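Local coordinates for protein polygalacturonase (Pectobacterium carotovorum subsp. carotovorum, PDB 1BHE) that hydrolyses the alpha-1,4 glycosidic links of polygalacturonic acid in plant cell walls, contributing to maceration and soft rot of plant tissue, at residues R4-P9 with G184-K189. Sequence-based numbering, arbitrary orientation.
Sequences RTVSEP and GFTAWK
Glu8 lies across one face of the Trp188 indole and ends at Lys189. Glu8 CA sits almost straight above the centre of the Trp188 six-membered ring, a CH-pi contact 3.7 Å from the centroid. Glu8 CB follows over Trp188 CZ2, 3.7 Å away. Because CG is anti to the backbone N (chi1 -169°), the extended chain carries on across the pyrrole side, with Glu8 CG 3.6 Å from Trp188 NE1. The carboxylate plane is turned only 16° from that of the indole. Glu8 OE2 forms a salt bridge with Lys189 NZ at 2.8 Å, met on its syn side, and is also hydrogen-bonded to the Tyr165 hydroxyl. OE1 receives a weak bond from a water that accepts the indole N-H at the ring edge. Pro9 shares the covered face, its CD 3.7 Å from Trp188 CG, while Val6 CG1 comes to the ring edge at CZ3.

At the other end, the Arg4 guanidinium lays a face over the CA of Gly184, which is 3.4 Å from Arg4 NH1. Arg4 NH2 bonds Thr186 OG1 at 2.9 Å, tilted 33° from the guanidinium plane; the same NH2 has a salt bridge to Asp2, and NH1 reaches Asn161. Val6 CG1 also packs against the Thr186 methyl.

The N-terminal segment 4-9 thus runs along the outside of strand 183-193 of the parallel beta-helix, away from the probable catalytic residues Asp223 and His251. Lys189 and Asp2 balance the charges of Glu8 and Arg4 at its two ends, while apolar contacts with Trp188 and Thr186 hold the middle.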
loop_
_atom_site.group_PDB
_atom_site.type_symbol
_atom_site.label_atom_id
_atom_site.label_comp_id
_atom_site.label_asym_id
_atom_site.label_seq_id
_atom_site.Cartn_x
_atom_site.Cartn_y
_atom_site.Cartn_z
ATOM N N ARG A 4 -10.298 -16.921 -1.613
ATOM C CA ARG A 4 -11.047 -17.145 -0.392
ATOM C C ARG A 4 -12.449 -16.544 -0.465
ATOM O O ARG A 4 -12.678 -15.606 -1.225
ATOM C CB ARG A 4 -10.349 -16.463 0.798
ATOM C CG ARG A 4 -8.903 -16.875 1.032
ATOM C CD ARG A 4 -8.287 -15.989 2.112
ATOM N NE ARG A 4 -8.351 -14.579 1.721
ATOM C CZ ARG A 4 -8.247 -13.561 2.568
ATOM N NH1 ARG A 4 -8.061 -13.769 3.861
ATOM N NH2 ARG A 4 -8.322 -12.316 2.120
ATOM N N THR A 5 -13.331 -17.034 0.402
ATOM C CA THR A 5 -14.627 -16.380 0.565
ATOM C C THR A 5 -14.387 -15.288 1.607
ATOM O O THR A 5 -13.805 -15.559 2.657
ATOM C CB THR A 5 -15.753 -17.304 1.030
ATOM O OG1 THR A 5 -15.302 -18.137 2.103
ATOM C CG2 THR A 5 -16.187 -18.185 -0.127
ATOM N N VAL A 6 -14.658 -14.042 1.247
ATOM C CA VAL A 6 -14.384 -12.914 2.126
ATOM C C VAL A 6 -15.655 -12.111 2.398
ATOM O O VAL A 6 -16.240 -11.565 1.464
ATOM C CB VAL A 6 -13.317 -11.967 1.540
ATOM C CG1 VAL A 6 -13.061 -10.799 2.490
ATOM C CG2 VAL A 6 -12.006 -12.700 1.267
ATOM N N SER A 7 -16.025 -12.021 3.666
ATOM C CA SER A 7 -17.201 -11.227 4.043
ATOM C C SER A 7 -16.749 -10.177 5.053
ATOM O O SER A 7 -15.586 -10.232 5.467
ATOM C CB SER A 7 -18.332 -12.105 4.563
ATOM O OG SER A 7 -17.938 -12.838 5.704
ATOM N N GLU A 8 -17.574 -9.177 5.339
ATOM C CA GLU A 8 -17.135 -8.086 6.207
ATOM C C GLU A 8 -16.591 -8.590 7.538
ATOM O O GLU A 8 -17.205 -9.394 8.231
ATOM C CB GLU A 8 -18.278 -7.102 6.481
ATOM C CG GLU A 8 -17.850 -5.805 7.144
ATOM C CD GLU A 8 -18.850 -4.674 7.045
ATOM O OE1 GLU A 8 -19.917 -4.829 6.417
ATOM O OE2 GLU A 8 -18.585 -3.585 7.600
ATOM N N PRO A 9 -15.411 -8.100 7.911
ATOM C CA PRO A 9 -14.782 -8.441 9.167
ATOM C C PRO A 9 -15.652 -8.092 10.370
ATOM O O PRO A 9 -16.469 -7.175 10.319
ATOM C CB PRO A 9 -13.525 -7.559 9.196
ATOM C CG PRO A 9 -13.223 -7.310 7.756
ATOM C CD PRO A 9 -14.591 -7.139 7.125
ATOM N N GLY A 184 -3.516 -14.395 2.453
ATOM C CA GLY A 184 -4.768 -14.033 3.134
ATOM C C GLY A 184 -4.628 -12.681 3.822
ATOM O O GLY A 184 -4.074 -12.578 4.912
ATOM N N PHE A 185 -5.098 -11.637 3.152
ATOM C CA PHE A 185 -5.073 -10.286 3.702
ATOM C C PHE A 185 -6.353 -9.592 3.241
ATOM O O PHE A 185 -6.631 -9.573 2.046
ATOM C CB PHE A 185 -3.855 -9.483 3.249
ATOM C CG PHE A 185 -3.898 -8.022 3.596
ATOM C CD1 PHE A 185 -3.615 -7.590 4.883
ATOM C CD2 PHE A 185 -4.230 -7.077 2.643
ATOM C CE1 PHE A 185 -3.649 -6.245 5.207
ATOM C CE2 PHE A 185 -4.268 -5.732 2.964
ATOM C CZ PHE A 185 -3.974 -5.304 4.245
ATOM N N THR A 186 -7.093 -9.058 4.196
ATOM C CA THR A 186 -8.330 -8.346 3.883
ATOM C C THR A 186 -8.274 -6.942 4.492
ATOM O O THR A 186 -8.142 -6.815 5.710
ATOM C CB THR A 186 -9.558 -9.083 4.440
ATOM O OG1 THR A 186 -9.714 -10.339 3.761
ATOM C CG2 THR A 186 -10.848 -8.284 4.249
ATOM N N ALA A 187 -8.372 -5.930 3.640
ATOM C CA ALA A 187 -8.468 -4.540 4.083
ATOM C C ALA A 187 -9.893 -4.103 3.690
ATOM O O ALA A 187 -10.257 -4.230 2.522
ATOM C CB ALA A 187 -7.426 -3.643 3.464
ATOM N N TRP A 188 -10.701 -3.728 4.664
ATOM C CA TRP A 188 -12.112 -3.401 4.409
ATOM C C TRP A 188 -12.484 -2.159 5.202
ATOM O O TRP A 188 -12.151 -2.062 6.381
ATOM C CB TRP A 188 -12.950 -4.598 4.827
ATOM C CG TRP A 188 -14.403 -4.590 4.481
ATOM C CD1 TRP A 188 -15.335 -3.639 4.782
ATOM C CD2 TRP A 188 -15.102 -5.626 3.772
ATOM N NE1 TRP A 188 -16.568 -4.012 4.299
ATOM C CE2 TRP A 188 -16.449 -5.231 3.674
ATOM C CE3 TRP A 188 -14.713 -6.852 3.219
ATOM C CZ2 TRP A 188 -17.407 -6.014 3.036
ATOM C CZ3 TRP A 188 -15.665 -7.626 2.584
ATOM C CH2 TRP A 188 -17.003 -7.206 2.505
ATOM N N LYS A 189 -13.066 -1.156 4.550
ATOM C CA LYS A 189 -13.363 0.106 5.227
ATOM C C LYS A 189 -12.096 0.725 5.805
ATOM O O LYS A 189 -12.085 1.286 6.893
ATOM C CB LYS A 189 -14.459 -0.063 6.282
ATOM C CG LYS A 189 -15.853 0.015 5.652
ATOM C CD LYS A 189 -16.939 -0.458 6.606
ATOM C CE LYS A 189 -18.326 -0.323 5.970
ATOM N NZ LYS A 189 -19.363 -0.996 6.818
HETATM O O HOH W 1 -19.373 -3.157 3.972
#